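Local coordinates for RNA 2'-o-ribose methyltransferase (Thermus thermophilus, PDB 1IPA), which probably methylates the 2'-hydroxyl of ribose in RNA, using S-adenosylmethionine as the methyl donor, at residues A132-A137 against L169-A174; W182-N187 against L226-T231; V210-G215 against A251-E256. All blocks are in the same frame, centred on the assembly; numbering follows the deposited sequence.

Contact 1 of 3, residues A132-A137 against L169-A174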
loop_
_atom_site.group_PDB
_atom_site.type_symbol
_atom_site.label_atom_id
_atom_site.label_comp_id
_atom_site.label_asym_id
_atom_site.label_seq_id
_atom_site.Cartn_x
_atom_site.Cartn_y
_atom_site.Cartn_z
ATOM N N ALA A 132 -0.129 4.408 2.598
ATOM C CA ALA A 132 0.904 4.966 3.474
ATOM C C ALA A 132 1.489 3.857 4.346
ATOM O O ALA A 132 2.701 3.786 4.539
ATOM C CB ALA A 132 0.321 6.101 4.353
ATOM N N VAL A 133 0.622 2.987 4.862
ATOM C CA VAL A 133 1.051 1.864 5.694
ATOM C C VAL A 133 1.968 0.904 4.944
ATOM O O VAL A 133 2.966 0.441 5.492
ATOM C CB VAL A 133 -0.152 1.061 6.230
ATOM C CG1 VAL A 133 0.339 -0.195 6.953
ATOM C CG2 VAL A 133 -0.974 1.930 7.170
ATOM N N LEU A 134 1.631 0.604 3.691
ATOM C CA LEU A 134 2.451 -0.301 2.868
ATOM C C LEU A 134 3.828 0.291 2.614
ATOM O O LEU A 134 4.817 -0.422 2.533
ATOM C CB LEU A 134 1.749 -0.587 1.535
ATOM C CG LEU A 134 0.381 -1.276 1.691
ATOM C CD1 LEU A 134 -0.217 -1.565 0.333
ATOM C CD2 LEU A 134 0.538 -2.572 2.464
ATOM N N ARG A 135 3.877 1.609 2.500
ATOM C CA ARG A 135 5.122 2.315 2.269
ATOM C C ARG A 135 6.021 2.174 3.498
ATOM O O ARG A 135 7.219 1.921 3.372
ATOM C CB ARG A 135 4.818 3.784 1.989
ATOM C CG ARG A 135 6.002 4.624 1.567
ATOM C CD ARG A 135 5.503 6.013 1.236
ATOM N NE ARG A 135 6.557 6.942 0.861
ATOM C CZ ARG A 135 6.344 8.233 0.631
ATOM N NH1 ARG A 135 5.115 8.731 0.744
ATOM N NH2 ARG A 135 7.354 9.024 0.290
ATOM N N SER A 136 5.441 2.335 4.685
ATOM C CA SER A 136 6.207 2.198 5.927
ATOM C C SER A 136 6.675 0.758 6.120
ATOM O O SER A 136 7.796 0.522 6.546
ATOM C CB SER A 136 5.367 2.609 7.139
ATOM O OG SER A 136 5.205 4.010 7.192
ATOM N N ALA A 137 5.808 -0.199 5.812
ATOM C CA ALA A 137 6.160 -1.604 5.955
ATOM C C ALA A 137 7.271 -2.003 4.968
ATOM O O ALA A 137 8.147 -2.812 5.285
ATOM C CB ALA A 137 4.937 -2.460 5.742
ATOM N N LEU A 169 5.086 -5.465 -2.551
ATOM C CA LEU A 169 4.968 -5.911 -1.162
ATOM C C LEU A 169 3.806 -6.876 -0.946
ATOM O O LEU A 169 2.653 -6.521 -1.167
ATOM C CB LEU A 169 4.790 -4.714 -0.229
ATOM C CG LEU A 169 4.766 -5.086 1.260
ATOM C CD1 LEU A 169 6.064 -5.793 1.621
ATOM C CD2 LEU A 169 4.587 -3.831 2.111
ATOM N N ARG A 170 4.112 -8.095 -0.503
ATOM C CA ARG A 170 3.074 -9.087 -0.259
ATOM C C ARG A 170 2.027 -8.523 0.701
ATOM O O ARG A 170 2.267 -8.372 1.899
ATOM C CB ARG A 170 3.670 -10.371 0.318
ATOM C CG ARG A 170 2.617 -11.433 0.552
ATOM C CD ARG A 170 3.127 -12.640 1.337
ATOM N NE ARG A 170 3.982 -13.525 0.552
ATOM C CZ ARG A 170 5.295 -13.372 0.409
ATOM N NH1 ARG A 170 5.913 -12.361 1.002
ATOM N NH2 ARG A 170 5.990 -14.239 -0.319
ATOM N N THR A 171 0.859 -8.214 0.156
ATOM C CA THR A 171 -0.230 -7.642 0.925
ATOM C C THR A 171 -1.462 -8.518 0.794
ATOM O O THR A 171 -2.002 -8.668 -0.302
ATOM C CB THR A 171 -0.557 -6.248 0.402
ATOM O OG1 THR A 171 0.649 -5.477 0.355
ATOM C CG2 THR A 171 -1.566 -5.562 1.299
ATOM N N LEU A 172 -1.904 -9.090 1.912
ATOM C CA LEU A 172 -3.067 -9.970 1.911
ATOM C C LEU A 172 -4.201 -9.520 2.824
ATOM O O LEU A 172 -3.988 -8.852 3.842
ATOM C CB LEU A 172 -2.662 -11.392 2.306
ATOM C CG LEU A 172 -1.482 -12.081 1.617
ATOM C CD1 LEU A 172 -1.529 -11.847 0.115
ATOM C CD2 LEU A 172 -0.199 -11.543 2.190
ATOM N N ALA A 173 -5.414 -9.907 2.455
ATOM C CA ALA A 173 -6.594 -9.570 3.230
ATOM C C ALA A 173 -7.329 -10.845 3.635
ATOM O O ALA A 173 -7.140 -11.911 3.035
ATOM C CB ALA A 173 -7.514 -8.672 2.419
ATOM N N ALA A 174 -8.157 -10.717 4.665
ATOM C CA ALA A 174 -8.954 -11.819 5.184
ATOM C C ALA A 174 -9.679 -11.299 6.415
ATOM O O ALA A 174 -9.348 -10.227 6.931
ATOM C CB ALA A 174 -8.059 -12.989 5.552
#

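Contact 2 of 3, residues W182-N187 against L226-T231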
loop_
_atom_site.group_PDB
_atom_site.type_symbol
_atom_site.label_atom_id
_atom_site.label_comp_id
_atom_site.label_asym_id
_atom_site.label_seq_id
_atom_site.Cartn_x
_atom_site.Cartn_y
_atom_site.Cartn_z
ATOM N N TRP A 182 -4.906 -17.977 11.171
ATOM C CA TRP A 182 -3.698 -18.144 10.373
ATOM C C TRP A 182 -2.446 -18.013 11.255
ATOM O O TRP A 182 -1.529 -18.835 11.179
ATOM C CB TRP A 182 -3.654 -17.095 9.260
ATOM C CG TRP A 182 -2.490 -17.263 8.333
ATOM C CD1 TRP A 182 -2.393 -18.140 7.297
ATOM C CD2 TRP A 182 -1.238 -16.572 8.396
ATOM N NE1 TRP A 182 -1.155 -18.042 6.710
ATOM C CE2 TRP A 182 -0.425 -17.087 7.365
ATOM C CE3 TRP A 182 -0.723 -15.568 9.227
ATOM C CZ2 TRP A 182 0.879 -16.634 7.139
ATOM C CZ3 TRP A 182 0.576 -15.117 9.002
ATOM C CH2 TRP A 182 1.360 -15.652 7.965
ATOM N N ILE A 183 -2.423 -16.973 12.085
ATOM C CA ILE A 183 -1.299 -16.714 12.983
ATOM C C ILE A 183 -0.992 -17.965 13.804
ATOM O O ILE A 183 0.127 -18.473 13.793
ATOM C CB ILE A 183 -1.614 -15.556 13.976
ATOM C CG1 ILE A 183 -2.094 -14.315 13.222
ATOM C CG2 ILE A 183 -0.377 -15.224 14.799
ATOM C CD1 ILE A 183 -1.062 -13.692 12.345
ATOM N N LYS A 184 -2.003 -18.449 14.517
ATOM C CA LYS A 184 -1.854 -19.630 15.358
ATOM C C LYS A 184 -1.497 -20.867 14.551
ATOM O O LYS A 184 -0.784 -21.740 15.031
ATOM C CB LYS A 184 -3.139 -19.867 16.154
ATOM C CG LYS A 184 -3.545 -18.650 16.981
ATOM C CD LYS A 184 -2.377 -18.190 17.862
ATOM C CE LYS A 184 -2.401 -16.688 18.120
ATOM N NZ LYS A 184 -1.091 -16.231 18.653
ATOM N N GLN A 185 -1.984 -20.924 13.319
ATOM C CA GLN A 185 -1.716 -22.054 12.439
ATOM C C GLN A 185 -0.215 -22.234 12.214
ATOM O O GLN A 185 0.269 -23.356 12.034
ATOM C CB GLN A 185 -2.420 -21.842 11.097
ATOM C CG GLN A 185 -2.497 -23.080 10.235
ATOM C CD GLN A 185 -3.093 -24.251 10.989
ATOM O OE1 GLN A 185 -4.110 -24.109 11.674
ATOM N NE2 GLN A 185 -2.467 -25.417 10.866
ATOM N N HIS A 186 0.521 -21.126 12.225
ATOM C CA HIS A 186 1.963 -21.182 12.018
ATOM C C HIS A 186 2.756 -20.898 13.285
ATOM O O HIS A 186 3.959 -20.636 13.223
ATOM C CB HIS A 186 2.388 -20.198 10.925
ATOM C CG HIS A 186 1.848 -20.529 9.570
ATOM N ND1 HIS A 186 0.538 -20.298 9.213
ATOM C CD2 HIS A 186 2.438 -21.093 8.490
ATOM C CE1 HIS A 186 0.343 -20.703 7.970
ATOM N NE2 HIS A 186 1.481 -21.189 7.509
ATOM N N ASN A 187 2.085 -20.974 14.431
ATOM C CA ASN A 187 2.723 -20.701 15.714
ATOM C C ASN A 187 3.563 -19.435 15.597
ATOM O O ASN A 187 4.733 -19.410 15.972
ATOM C CB ASN A 187 3.599 -21.882 16.156
ATOM C CG ASN A 187 2.784 -23.027 16.745
ATOM O OD1 ASN A 187 1.872 -22.804 17.543
ATOM N ND2 ASN A 187 3.119 -24.258 16.366
ATOM N N LEU A 226 -6.090 -8.945 21.704
ATOM C CA LEU A 226 -5.319 -8.831 22.935
ATOM C C LEU A 226 -5.144 -10.155 23.679
ATOM O O LEU A 226 -4.127 -10.376 24.332
ATOM C CB LEU A 226 -5.956 -7.787 23.853
ATOM C CG LEU A 226 -6.022 -6.395 23.221
ATOM C CD1 LEU A 226 -6.464 -5.367 24.246
ATOM C CD2 LEU A 226 -4.656 -6.031 22.672
ATOM N N GLU A 227 -6.131 -11.032 23.574
ATOM C CA GLU A 227 -6.067 -12.327 24.229
ATOM C C GLU A 227 -5.183 -13.276 23.429
ATOM O O GLU A 227 -4.585 -14.197 23.982
ATOM C CB GLU A 227 -7.478 -12.909 24.367
ATOM C CG GLU A 227 -8.404 -12.036 25.208
ATOM C CD GLU A 227 -9.836 -12.545 25.255
ATOM O OE1 GLU A 227 -10.485 -12.616 24.186
ATOM O OE2 GLU A 227 -10.314 -12.869 26.365
ATOM N N ALA A 228 -5.083 -13.037 22.124
ATOM C CA ALA A 228 -4.272 -13.893 21.268
ATOM C C ALA A 228 -2.794 -13.523 21.248
ATOM O O ALA A 228 -1.954 -14.340 20.869
ATOM C CB ALA A 228 -4.821 -13.879 19.852
ATOM N N ALA A 229 -2.468 -12.307 21.663
ATOM C CA ALA A 229 -1.078 -11.852 21.648
ATOM C C ALA A 229 -0.202 -12.428 22.752
ATOM O O ALA A 229 -0.657 -12.635 23.869
ATOM C CB ALA A 229 -1.034 -10.328 21.714
ATOM N N GLN A 230 1.061 -12.684 22.421
ATOM C CA GLN A 230 2.020 -13.192 23.391
ATOM C C GLN A 230 2.509 -12.001 24.214
ATOM O O GLN A 230 2.951 -12.151 25.354
ATOM C CB GLN A 230 3.220 -13.839 22.690
ATOM C CG GLN A 230 3.019 -15.282 22.242
ATOM C CD GLN A 230 1.817 -15.459 21.335
ATOM O OE1 GLN A 230 0.815 -16.049 21.729
ATOM N NE2 GLN A 230 1.911 -14.946 20.116
ATOM N N THR A 231 2.425 -10.814 23.622
ATOM C CA THR A 231 2.860 -9.599 24.292
ATOM C C THR A 231 2.005 -8.424 23.844
ATOM O O THR A 231 1.625 -8.337 22.679
ATOM C CB THR A 231 4.326 -9.250 23.949
ATOM O OG1 THR A 231 5.152 -10.411 24.093
ATOM C CG2 THR A 231 4.835 -8.157 24.877
#

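Contact 3 of 3, residues V210-G215 against A251-E256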
loop_
_atom_site.group_PDB
_atom_site.type_symbol
_atom_site.label_atom_id
_atom_site.label_comp_id
_atom_site.label_asym_id
_atom_site.label_seq_id
_atom_site.Cartn_x
_atom_site.Cartn_y
_atom_site.Cartn_z
ATOM N N VAL A 210 8.002 -12.882 13.588
ATOM C CA VAL A 210 7.007 -12.234 14.447
ATOM C C VAL A 210 5.955 -11.397 13.711
ATOM O O VAL A 210 6.219 -10.856 12.644
ATOM C CB VAL A 210 7.730 -11.328 15.472
ATOM C CG1 VAL A 210 8.402 -10.181 14.738
ATOM C CG2 VAL A 210 6.759 -10.825 16.531
ATOM N N ALA A 211 4.765 -11.289 14.298
ATOM C CA ALA A 211 3.665 -10.510 13.722
ATOM C C ALA A 211 3.272 -9.384 14.675
ATOM O O ALA A 211 3.135 -9.596 15.880
ATOM C CB ALA A 211 2.468 -11.397 13.470
ATOM N N ILE A 212 3.089 -8.189 14.127
ATOM C CA ILE A 212 2.718 -7.029 14.926
ATOM C C ILE A 212 1.400 -6.445 14.442
ATOM O O ILE A 212 1.279 -6.017 13.288
ATOM C CB ILE A 212 3.788 -5.937 14.847
ATOM C CG1 ILE A 212 5.155 -6.527 15.205
ATOM C CG2 ILE A 212 3.417 -4.787 15.778
ATOM C CD1 ILE A 212 6.313 -5.550 15.060
ATOM N N ALA A 213 0.420 -6.414 15.336
ATOM C CA ALA A 213 -0.887 -5.892 15.003
ATOM C C ALA A 213 -1.080 -4.452 15.460
ATOM O O ALA A 213 -0.572 -4.045 16.499
ATOM C CB ALA A 213 -1.958 -6.770 15.614
ATOM N N VAL A 214 -1.820 -3.688 14.664
ATOM C CA VAL A 214 -2.139 -2.302 14.975
ATOM C C VAL A 214 -3.597 -2.077 14.560
ATOM O O VAL A 214 -4.037 -2.575 13.522
ATOM C CB VAL A 214 -1.224 -1.320 14.215
ATOM C CG1 VAL A 214 -1.656 0.104 14.493
ATOM C CG2 VAL A 214 0.211 -1.501 14.659
ATOM N N GLY A 215 -4.354 -1.351 15.374
ATOM C CA GLY A 215 -5.746 -1.113 15.047
ATOM C C GLY A 215 -5.937 0.262 14.442
ATOM O O GLY A 215 -4.952 0.917 14.097
ATOM N N ALA A 251 5.501 2.331 11.133
ATOM C CA ALA A 251 6.919 2.581 10.893
ATOM C C ALA A 251 7.703 2.438 12.195
ATOM O O ALA A 251 8.755 1.789 12.233
ATOM C CB ALA A 251 7.126 3.962 10.322
ATOM N N LEU A 252 7.182 3.044 13.257
ATOM C CA LEU A 252 7.832 2.991 14.558
ATOM C C LEU A 252 8.074 1.551 15.009
ATOM O O LEU A 252 9.199 1.162 15.284
ATOM C CB LEU A 252 6.981 3.728 15.598
ATOM C CG LEU A 252 6.920 5.246 15.395
ATOM C CD1 LEU A 252 5.888 5.877 16.326
ATOM C CD2 LEU A 252 8.305 5.830 15.649
ATOM N N LEU A 253 7.008 0.767 15.078
ATOM C CA LEU A 253 7.095 -0.627 15.494
ATOM C C LEU A 253 8.007 -1.445 14.584
ATOM O O LEU A 253 8.834 -2.211 15.058
ATOM C CB LEU A 253 5.697 -1.247 15.498
ATOM C CG LEU A 253 4.689 -0.507 16.376
ATOM C CD1 LEU A 253 3.286 -0.853 15.939
ATOM C CD2 LEU A 253 4.929 -0.852 17.840
ATOM N N LEU A 254 7.862 -1.269 13.276
ATOM C CA LEU A 254 8.668 -2.021 12.325
ATOM C C LEU A 254 10.145 -1.614 12.308
ATOM O O LEU A 254 11.020 -2.474 12.125
ATOM C CB LEU A 254 8.045 -1.931 10.928
ATOM C CG LEU A 254 6.618 -2.501 10.874
ATOM C CD1 LEU A 254 6.083 -2.449 9.457
ATOM C CD2 LEU A 254 6.617 -3.936 11.385
ATOM N N TYR A 255 10.435 -0.327 12.501
ATOM C CA TYR A 255 11.828 0.104 12.539
ATOM C C TYR A 255 12.508 -0.357 13.815
ATOM O O TYR A 255 13.706 -0.574 13.828
ATOM C CB TYR A 255 11.958 1.623 12.392
ATOM C CG TYR A 255 12.163 2.019 10.951
ATOM C CD1 TYR A 255 11.076 2.147 10.079
ATOM C CD2 TYR A 255 13.447 2.178 10.432
ATOM C CE1 TYR A 255 11.264 2.417 8.729
ATOM C CE2 TYR A 255 13.645 2.450 9.083
ATOM C CZ TYR A 255 12.551 2.565 8.240
ATOM O OH TYR A 255 12.743 2.829 6.906
ATOM N N GLU A 256 11.740 -0.504 14.888
ATOM C CA GLU A 256 12.284 -0.981 16.154
ATOM C C GLU A 256 12.624 -2.463 15.996
ATOM O O GLU A 256 13.535 -2.976 16.644
ATOM C CB GLU A 256 11.264 -0.805 17.288
ATOM C CG GLU A 256 11.570 -1.652 18.550
ATOM C CD GLU A 256 12.917 -1.320 19.218
ATOM O OE1 GLU A 256 13.329 -2.078 20.126
ATOM O OE2 GLU A 256 13.557 -0.309 18.849
#

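Contact 1 of 3, residues A132-A137 against L169-A174
Leu-134 and Ala-137 of helix 127-140 pack on Leu-169, in the loop before strand 171-174, and on Thr-171 in that strand. This is helix-on-sheet packing in the Rossmann-like alpha/beta domain. The helix follows strand 117-122 in the chain and leads on to strand 144-148. Here it reaches past that strand to the edge strand 171-174 of the parallel sheet.

The tight part is small and apolar. Leu-169 has its CG anti to the backbone N (chi1 -176°), which carries the CD2 methyl up to the helix. CD2 lies 3.9 Å from Ala-137 CB. It also rests against the helix backbone, 3.4 Å from Leu-134 O, a close van der Waals contact. The two leucines touch more lightly, with 4.3 Å between Leu-134 CD2 and Leu-169 CD2. Leu-134 and Thr-171 meet tip to tip. The leucine CD2 is 3.8 Å from Thr-171 CG2 and 3.6 Å from Thr-171 OG1, so the threonine offers both a methyl and a hydroxyl to the same group. Val-145 of strand 144-148 touches Leu-134, Ala-137 and Leu-169. Leu-169 is partly exposed, while Leu-134, Ala-137 and Thr-171 are buried.

The solvent side belongs to Arg-135, which points away from the strand and is exposed. Ser-136 turns from the strand toward helix 246-261, where its OG bonds to Ser-247 O.

No hydrogen bond joins the two segments. The one side-chain bond of the patch stays within its own segment and satisfies the buried hydroxyl. Thr-171 OG1 donates to Leu-169 O at 2.7 Å, coming from above the carbonyl plane, 45° out of it.

Contact 2 of 3, residues W182-N187 against L226-T231
The backbones of Lys-184 and Ala-228 stay well apart, with 8.6 Å between Lys-184 CA and Ala-228 CA, and a long side chain spans the gap. Lys-184 supplies it. The chain bends at chi2 (-53°), and its end comes across to the last turn of helix 223-228. There NZ gives a hydrogen bond of 3.0 Å to Ala-228 O. The donor is tilted 27° from the carbonyl plane. One carbon back from the amine, Lys-184 CE lies 4.1 Å from Ala-228 CB, so the apolar part of the chain also touches. Ala-228 O lies near the C-terminal end of helix 223-228, where the helix dipole would probably suit an ammonium group. With an alanine in place of Lys-184, Ala-228 O would probably be left without its charged partner, and the hydrogen bond between the two segments would be lost.

The helix that carries Lys-184 is firmly finished. Asn-187, with positive phi, is the C-prime residue of a Schellman motif: its N bonds to Lys-184 O, and Leu-188 N bonds to Ile-183 O. Trp-182 O takes two donors from opposite faces of its plane, His-186 N and His-186 ND1. The ring bond from ND1 is nearly straight, at 174°, and the oxygen lies in the imidazole plane. This fixes the ring's rotation. It also leaves His-186 ND1 over one face of the Trp-182 indole, off toward the rim. The side chains of Trp-182 and His-186 both touch Pro-112.

The contact lies at the surface. Helix 176-185 runs from strand 171-174 to strand 190-193, and helix 223-228 leads into edge strand 231-233. Ala-229 rests on Leu-190 and Ala-192 of strand 190-193. Gln-230 makes a backbone hydrogen bond with Leu-190, and Thr-231 with Ala-192.

Contact 3 of 3, residues V210-G215 against A251-E256
The helical turn that brings Leu-253 and Leu-254 against Ile-212 and Val-214 is closed by a backbone bond of 2.7 Å from Tyr-255 N to Ala-251 O. It is an ordinary helix bond, and no hydrogen bond crosses to the strand. The side chains that meet across the contact are all apolar.

Strand 210-214 and the segment of helix 246-261 run nearly antiparallel, at 163°, with their axes 10.0 Å apart at closest approach. Leu-253 carries much of the contact with one methyl. Its CD1 lies 3.9 Å from Ile-212 CG2 and only 3.4 Å from Val-214 CG2, so the packing at the valine is tight. The leucine crosses both strand residues obliquely. Val-214 holds CG1 anti to its backbone N (chi1 176°), and this leaves CG2 as the branch that meets the leucine.

Ile-212 divides its work between two branches. CG2 faces Leu-253. The other arm is extended (chi2 176°) and carries CD1 onward to Leu-254, where CD1 and Leu-254 CD2 are 4.0 Å apart. These two side chains slide past each other in opposite directions. Leu-254 leaves the helix at the flank, and only its end comes near the strand. It also touches Ala-137 and Ala-140 of helix 127-140, so it joins the two helices as well as the sheet.

The strand is central in the sheet: Val-210 and Ile-212 bond to Ile-118 on one flank, and Ala-211 bonds to Val-191 on the other. At the far end of the helix turn, Glu-256 forms a salt bridge with Arg-259. A helix laid antiparallel over a parallel sheet by branched apolar side chains is characteristic of the Rossmann-like alpha/beta fold, which in this enzyme contains a deep trefoil knot.

Overall arrangement
Contacts 1 and 3 are buried, while contact 2 lies at the surface, its centre about 24 Å from the centre of the chain. The two buried contacts press different helices, 127-140 and 246-261, on the same parallel sheet, one reaching its edge strand and the other a central one. They touch where Ala-137 CA meets Leu-254 CD1 at 3.6 Å. Both rest on methyl packing, though contact 1 also sets a hydroxyl and a carbonyl oxygen against methyls. Neither has a hydrogen bond across. Contact 2 joins two helix ends instead, through a charged amine and a carbonyl. Its helices are the next regular elements after strands 171-174 of contact 1 and 210-214 of contact 3.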